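Local coordinates for protein iron-regulated transcriptional activator AFT2 (Saccharomyces cerevisiae, PDB 4LMG) that activates iron-regulon genes when iron is low, recognising the promoter element 5'-CACCC-3' through a WRKY-GCM1-type DNA-binding domain, at residues 40-43 / 44-47; 116-119 / 120-124. All blocks are in the same frame, centred on the assembly; numbering follows the deposited sequence.

Contact 1 (40-43 / 44-47). With nucleotides of chain H; nucleotides of chain G.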
loop_
_atom_site.group_PDB
_atom_site.type_symbol
_atom_site.label_atom_id
_atom_site.label_comp_id
_atom_site.label_asym_id
_atom_site.label_seq_id
_atom_site.Cartn_x
_atom_site.Cartn_y
_atom_site.Cartn_z
ATOM N N ARG A 40 9.451 -2.740 0.579
ATOM C CA ARG A 40 8.862 -3.186 1.832
ATOM C C ARG A 40 9.645 -2.622 3.007
ATOM O O ARG A 40 10.858 -2.448 2.925
ATOM C CB ARG A 40 8.884 -4.713 1.883
ATOM C CG ARG A 40 8.450 -5.324 3.197
ATOM C CD ARG A 40 8.581 -6.839 3.144
ATOM N NE ARG A 40 7.901 -7.401 1.979
ATOM C CZ ARG A 40 8.492 -7.657 0.817
ATOM N NH1 ARG A 40 9.785 -7.406 0.658
ATOM N NH2 ARG A 40 7.790 -8.163 -0.189
ATOM N N SER A 41 8.951 -2.328 4.100
ATOM C CA SER A 41 9.629 -1.909 5.320
ATOM C C SER A 41 8.892 -2.344 6.583
ATOM O O SER A 41 7.667 -2.495 6.588
ATOM C CB SER A 41 9.834 -0.394 5.337
ATOM O OG SER A 41 8.609 0.284 5.554
ATOM N N ASP A 42 9.665 -2.566 7.641
ATOM C CA ASP A 42 9.143 -2.711 8.993
ATOM C C ASP A 42 10.137 -2.024 9.926
ATOM O O ASP A 42 11.121 -1.454 9.463
ATOM C CB ASP A 42 8.930 -4.186 9.362
ATOM C CG ASP A 42 10.215 -4.993 9.339
ATOM O OD1 ASP A 42 11.192 -4.584 9.997
ATOM O OD2 ASP A 42 10.249 -6.045 8.664
ATOM N N SER A 43 9.889 -2.065 11.230
ATOM C CA SER A 43 10.713 -1.301 12.167
ATOM C C SER A 43 12.197 -1.687 12.172
ATOM O O SER A 43 13.040 -0.910 12.621
ATOM C CB SER A 43 10.138 -1.372 13.584
ATOM O OG SER A 43 8.989 -0.550 13.702
ATOM N N SER A 44 12.517 -2.873 11.668
ATOM C CA SER A 44 13.893 -3.357 11.715
ATOM C C SER A 44 14.416 -3.862 10.372
ATOM O O SER A 44 15.401 -4.597 10.328
ATOM C CB SER A 44 14.034 -4.458 12.770
ATOM O OG SER A 44 13.680 -3.978 14.053
ATOM N N LYS A 45 13.764 -3.468 9.283
ATOM C CA LYS A 45 14.203 -3.878 7.951
ATOM C C LYS A 45 13.543 -3.065 6.844
ATOM O O LYS A 45 12.332 -2.838 6.861
ATOM C CB LYS A 45 13.924 -5.364 7.722
ATOM C CG LYS A 45 14.219 -5.826 6.304
ATOM C CD LYS A 45 13.767 -7.256 6.077
ATOM C CE LYS A 45 12.257 -7.393 6.207
ATOM N NZ LYS A 45 11.832 -8.811 6.052
ATOM N N VAL A 46 14.349 -2.632 5.882
ATOM C CA VAL A 46 13.836 -1.945 4.705
ATOM C C VAL A 46 14.456 -2.539 3.449
ATOM O O VAL A 46 15.675 -2.685 3.356
ATOM C CB VAL A 46 14.138 -0.440 4.742
ATOM C CG1 VAL A 46 13.397 0.269 3.614
ATOM C CG2 VAL A 46 13.751 0.141 6.088
ATOM N N THR A 47 13.610 -2.894 2.490
ATOM C CA THR A 47 14.081 -3.424 1.219
ATOM C C THR A 47 13.817 -2.416 0.109
ATOM O O THR A 47 12.704 -1.919 -0.040
ATOM C CB THR A 47 13.395 -4.753 0.870
ATOM O OG1 THR A 47 13.711 -5.729 1.868
ATOM C CG2 THR A 47 13.869 -5.253 -0.484
ATOM P P DA H 2 12.207 -9.458 2.081
ATOM O OP1 DA H 2 12.010 -8.048 2.491
ATOM O OP2 DA H 2 13.193 -10.287 2.811
ATOM O "O5'" DA H 2 10.775 -10.187 2.104
ATOM C "C5'" DA H 2 10.499 -11.273 1.216
ATOM C "C4'" DA H 2 9.349 -12.164 1.672
ATOM O "O4'" DA H 2 9.164 -12.080 3.110
ATOM C "C3'" DA H 2 7.985 -11.877 1.054
ATOM O "O3'" DA H 2 7.318 -13.109 0.821
ATOM C "C2'" DA H 2 7.266 -11.060 2.122
ATOM C "C1'" DA H 2 7.895 -11.553 3.423
ATOM N N9 DA H 2 8.104 -10.471 4.373
ATOM C C8 DA H 2 9.295 -9.908 4.727
ATOM N N7 DA H 2 9.182 -8.940 5.604
ATOM C C5 DA H 2 7.821 -8.861 5.837
ATOM C C6 DA H 2 7.051 -8.030 6.668
ATOM N N6 DA H 2 7.581 -7.083 7.446
ATOM N N1 DA H 2 5.715 -8.211 6.665
ATOM C C2 DA H 2 5.194 -9.162 5.881
ATOM N N3 DA H 2 5.817 -10.005 5.059
ATOM C C4 DA H 2 7.140 -9.796 5.084
ATOM P P DA G 11 7.109 3.150 4.139
ATOM O OP1 DA G 11 6.961 4.512 3.583
ATOM O OP2 DA G 11 8.446 2.668 4.555
ATOM O "O5'" DA G 11 6.133 2.982 5.394
ATOM C "C5'" DA G 11 4.823 3.514 5.333
ATOM C "C4'" DA G 11 3.799 2.584 5.967
ATOM O "O4'" DA G 11 3.499 1.479 5.075
ATOM C "C3'" DA G 11 4.158 1.957 7.310
ATOM O "O3'" DA G 11 2.939 1.969 8.046
ATOM C "C2'" DA G 11 4.633 0.554 6.918
ATOM C "C1'" DA G 11 3.756 0.241 5.707
ATOM N N9 DA G 11 4.355 -0.627 4.692
ATOM C C8 DA G 11 5.664 -0.666 4.294
ATOM N N7 DA G 11 5.900 -1.547 3.346
ATOM C C5 DA G 11 4.661 -2.119 3.101
ATOM C C6 DA G 11 4.232 -3.124 2.207
ATOM N N6 DA G 11 5.044 -3.753 1.350
ATOM N N1 DA G 11 2.925 -3.460 2.223
ATOM C C2 DA G 11 2.108 -2.829 3.074
ATOM N N3 DA G 11 2.394 -1.874 3.957
ATOM C C4 DA G 11 3.699 -1.559 3.921
ATOM P P DG H 3 6.566 -13.370 -0.573
ATOM O OP1 DG H 3 6.599 -14.824 -0.843
ATOM O OP2 DG H 3 7.108 -12.421 -1.569
ATOM O "O5'" DG H 3 5.048 -12.954 -0.263
ATOM C "C5'" DG H 3 4.279 -13.781 0.604
ATOM C "C4'" DG H 3 2.917 -13.194 0.940
ATOM O "O4'" DG H 3 3.049 -12.000 1.753
ATOM C "C3'" DG H 3 2.031 -12.786 -0.230
ATOM O "O3'" DG H 3 0.706 -13.071 0.174
ATOM C "C2'" DG H 3 2.297 -11.287 -0.355
ATOM C "C1'" DG H 3 2.450 -10.891 1.109
ATOM N N9 DG H 3 3.340 -9.767 1.371
ATOM C C8 DG H 3 4.537 -9.486 0.761
ATOM N N7 DG H 3 5.117 -8.416 1.233
ATOM C C5 DG H 3 4.254 -7.968 2.224
ATOM C C6 DG H 3 4.352 -6.850 3.085
ATOM O O6 DG H 3 5.253 -6.002 3.149
ATOM N N1 DG H 3 3.257 -6.765 3.941
ATOM C C2 DG H 3 2.200 -7.644 3.963
ATOM N N2 DG H 3 1.234 -7.397 4.860
ATOM N N3 DG H 3 2.098 -8.694 3.161
ATOM C C4 DG H 3 3.159 -8.792 2.324
#

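Contact 2 (116-119 / 120-124)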
loop_
_atom_site.group_PDB
_atom_site.type_symbol
_atom_site.label_atom_id
_atom_site.label_comp_id
_atom_site.label_asym_id
_atom_site.label_seq_id
_atom_site.Cartn_x
_atom_site.Cartn_y
_atom_site.Cartn_z
ATOM N N LYS A 116 15.476 16.731 -3.795
ATOM C CA LYS A 116 16.277 17.943 -3.882
ATOM C C LYS A 116 15.803 18.986 -2.875
ATOM O O LYS A 116 16.614 19.659 -2.239
ATOM C CB LYS A 116 16.214 18.514 -5.300
ATOM C CG LYS A 116 17.286 19.543 -5.597
ATOM C CD LYS A 116 18.666 18.914 -5.585
ATOM C CE LYS A 116 19.740 19.959 -5.830
ATOM N NZ LYS A 116 19.455 20.765 -7.050
ATOM N N GLU A 117 14.487 19.116 -2.731
ATOM C CA GLU A 117 13.913 20.075 -1.792
ATOM C C GLU A 117 14.197 19.672 -0.345
ATOM O O GLU A 117 14.349 20.525 0.531
ATOM C CB GLU A 117 12.406 20.215 -2.020
ATOM C CG GLU A 117 11.697 21.125 -1.020
ATOM C CD GLU A 117 11.998 22.601 -1.236
ATOM O OE1 GLU A 117 12.893 22.922 -2.045
ATOM O OE2 GLU A 117 11.331 23.443 -0.598
ATOM N N ASN A 118 14.262 18.369 -0.099
ATOM C CA ASN A 118 14.571 17.866 1.235
ATOM C C ASN A 118 15.988 18.250 1.660
ATOM O O ASN A 118 16.226 18.612 2.813
ATOM C CB ASN A 118 14.374 16.352 1.296
ATOM C CG ASN A 118 14.727 15.774 2.651
ATOM O OD1 ASN A 118 15.723 15.063 2.796
ATOM N ND2 ASN A 118 13.913 16.081 3.656
ATOM N N LEU A 119 16.923 18.178 0.718
ATOM C CA LEU A 119 18.294 18.610 0.962
ATOM C C LEU A 119 18.323 20.072 1.387
ATOM O O LEU A 119 19.007 20.437 2.343
ATOM C CB LEU A 119 19.149 18.429 -0.292
ATOM C CG LEU A 119 19.297 17.011 -0.841
ATOM C CD1 LEU A 119 20.084 17.029 -2.143
ATOM C CD2 LEU A 119 19.964 16.104 0.187
ATOM N N ARG A 120 17.579 20.906 0.666
ATOM C CA ARG A 120 17.505 22.325 0.988
ATOM C C ARG A 120 16.898 22.533 2.368
ATOM O O ARG A 120 17.381 23.350 3.149
ATOM C CB ARG A 120 16.707 23.088 -0.072
ATOM C CG ARG A 120 17.493 23.370 -1.345
ATOM C CD ARG A 120 16.714 24.270 -2.289
ATOM N NE ARG A 120 15.534 23.600 -2.828
ATOM C CZ ARG A 120 15.492 22.996 -4.011
ATOM N NH1 ARG A 120 16.568 22.983 -4.789
ATOM N NH2 ARG A 120 14.374 22.409 -4.419
ATOM N N GLN A 121 15.842 21.783 2.665
ATOM C CA GLN A 121 15.221 21.833 3.982
ATOM C C GLN A 121 16.244 21.522 5.069
ATOM O O GLN A 121 16.317 22.219 6.079
ATOM C CB GLN A 121 14.054 20.847 4.065
ATOM C CG GLN A 121 12.867 21.206 3.191
ATOM C CD GLN A 121 11.828 20.102 3.150
ATOM O OE1 GLN A 121 12.068 18.992 3.625
ATOM N NE2 GLN A 121 10.667 20.402 2.580
ATOM N N LYS A 122 17.039 20.478 4.849
ATOM C CA LYS A 122 18.027 20.035 5.831
ATOM C C LYS A 122 19.305 20.872 5.812
ATOM O O LYS A 122 20.222 20.627 6.596
ATOM C CB LYS A 122 18.383 18.564 5.605
ATOM C CG LYS A 122 17.234 17.593 5.808
ATOM C CD LYS A 122 17.669 16.173 5.474
ATOM C CE LYS A 122 16.557 15.171 5.731
ATOM N NZ LYS A 122 16.958 13.791 5.331
ATOM N N ASN A 123 19.366 21.850 4.914
ATOM C CA ASN A 123 20.542 22.708 4.793
ATOM C C ASN A 123 21.800 21.930 4.421
ATOM O O ASN A 123 22.909 22.316 4.789
ATOM C CB ASN A 123 20.779 23.490 6.087
ATOM C CG ASN A 123 19.644 24.442 6.410
ATOM O OD1 ASN A 123 19.075 25.071 5.518
ATOM N ND2 ASN A 123 19.308 24.551 7.691
ATOM N N ASP A 124 21.624 20.832 3.693
ATOM C CA ASP A 124 22.753 20.017 3.262
ATOM C C ASP A 124 23.489 20.704 2.115
ATOM O O ASP A 124 23.337 20.329 0.952
ATOM C CB ASP A 124 22.280 18.628 2.836
ATOM C CG ASP A 124 23.426 17.648 2.675
ATOM O OD1 ASP A 124 24.568 18.101 2.449
ATOM O OD2 ASP A 124 23.184 16.424 2.774
#

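Contact 1 (40-43 / 44-47)
A two-stranded antiparallel hairpin, strands 36-42 and 45-50 joined by a type I turn from Asp42 to Lys45, lays the strand residues flanking its turn against DNA in this WRKY-GCM1 domain. Its pairing is uneven: Thr47 N donates to Arg40 O at 2.8 Å and Asp42 N to Lys45 O at the same length, both almost straight, while the return bonds of these two pairs are weak. Asp42 closes the turn with its own side chain, OD1 accepting Ser44 N at 2.7 Å. A chi1 of 62° sets its carboxylate between backbone N and carbonyl carbon, which lets the other oxygen serve DNA: OD2 accepts N6 of DA2 of chain H at 3.1 Å. Lys45 reaches the same base, NZ donating to N7 of DA2 at 2.7 Å. Although the ammonium stays beyond salt-bridge distance of Asp42 OD2, the two side chains read neighbouring groups of one adenine edge, an acceptor for N6 and a donor for N7. Arg40, extended as far as chi2 and bent at chi3 (-52°), turns its guanidinium edge to DG3 of chain H, where NE (3.1 Å) and NH2 (3.0 Å) converge on N7; a weaker bond runs from NE to O6. DA2 O5' lies over one guanidinium face, and OP1 of that nucleotide takes a bond from Thr47 OG1 and a weak one from Arg40 NH1. The other sheet face carries Ser41, whose OG donates to OP2 of DA11 of chain G at 2.6 Å, and Val46, packed on Ile38. Base edges and backbone phosphates are thus read together, as expected of a WRKY-GCM1 beta-sheet set into the DNA major groove.

Contact 2 (116-119 / 120-124)
Leu119 O and Asp124 N, bonded at 3.0 Å, close the C-terminal end of helix 110-121. Asn123 has left helical geometry with a positive phi of 62°, and its N bonds back to Arg120 O, so two bonds return into the last turn, as a Schellman motif requires. The tight side lies here: the buried Leu119 side chain packs on Ala127 and Ile128 of helix 125-139, and its CD2 comes within 4.1 Å of Asp124 OD2. Asp124 is the N-cap of that next helix, its OD1 accepting Ala127 N. Lys116, also buried, lies against Phe131 and sends NZ to Glu135 and Asp132 in salt bridges. These partners probably offset the nearby like charge of Arg120.

The more exposed side carries the polar chains of Glu117, Asn118, Arg120, Gln121 and Lys122, though Arg120 also touches Ile128. Arg120 grips Glu117 side-on, NE and NH2 both donating to OE1 at 2.8 Å. That oxygen sits in the guanidinium plane; both nitrogens meet one oxygen, and the carboxylate and guanidinium planes are 58° apart, so this is not a coplanar two-oxygen pairing. The bend at chi3 (-68°) folds the guanidinium back along the helix, where Lys116 O lies over the centre of one face. Farther round, Asn118 ND2 makes a weak bond to Gln121 OE1 at 3.4 Å, the two amides nearly perpendicular. The extended Lys122 runs obliquely past Asn118, its CE 3.1 Å from OD1. Between the two sides the backbone bonds Gln121 N to Glu117 O and Lys122 N to Asn118 O keep the final turn regular. The whole is a Schellman C-cap running straight into an Asp N-cap, a tight connection between consecutive helices 110-121 and 125-139.

How the contacts relate
Contact 1 and contact 2 lie in separate elements, their centres about 24 Å apart and their nearest atoms about 14 Å apart. Residues 40-47 form a hairpin of the antiparallel sheet, with four buried residues once DNA is counted; residues 116-124 end one helix and lead into another, with Lys116 and Leu119 buried and four residues exposed. Both are local turns closed by backbone bonds, but their polar side chains serve different partners. In contact 1 they mostly face outward to bases and phosphates. In contact 2 they pair within the protein, and the nearest nucleic acid atom is about 12 Å away, although Gln121 and Asn123 are reported DNA-binding residues.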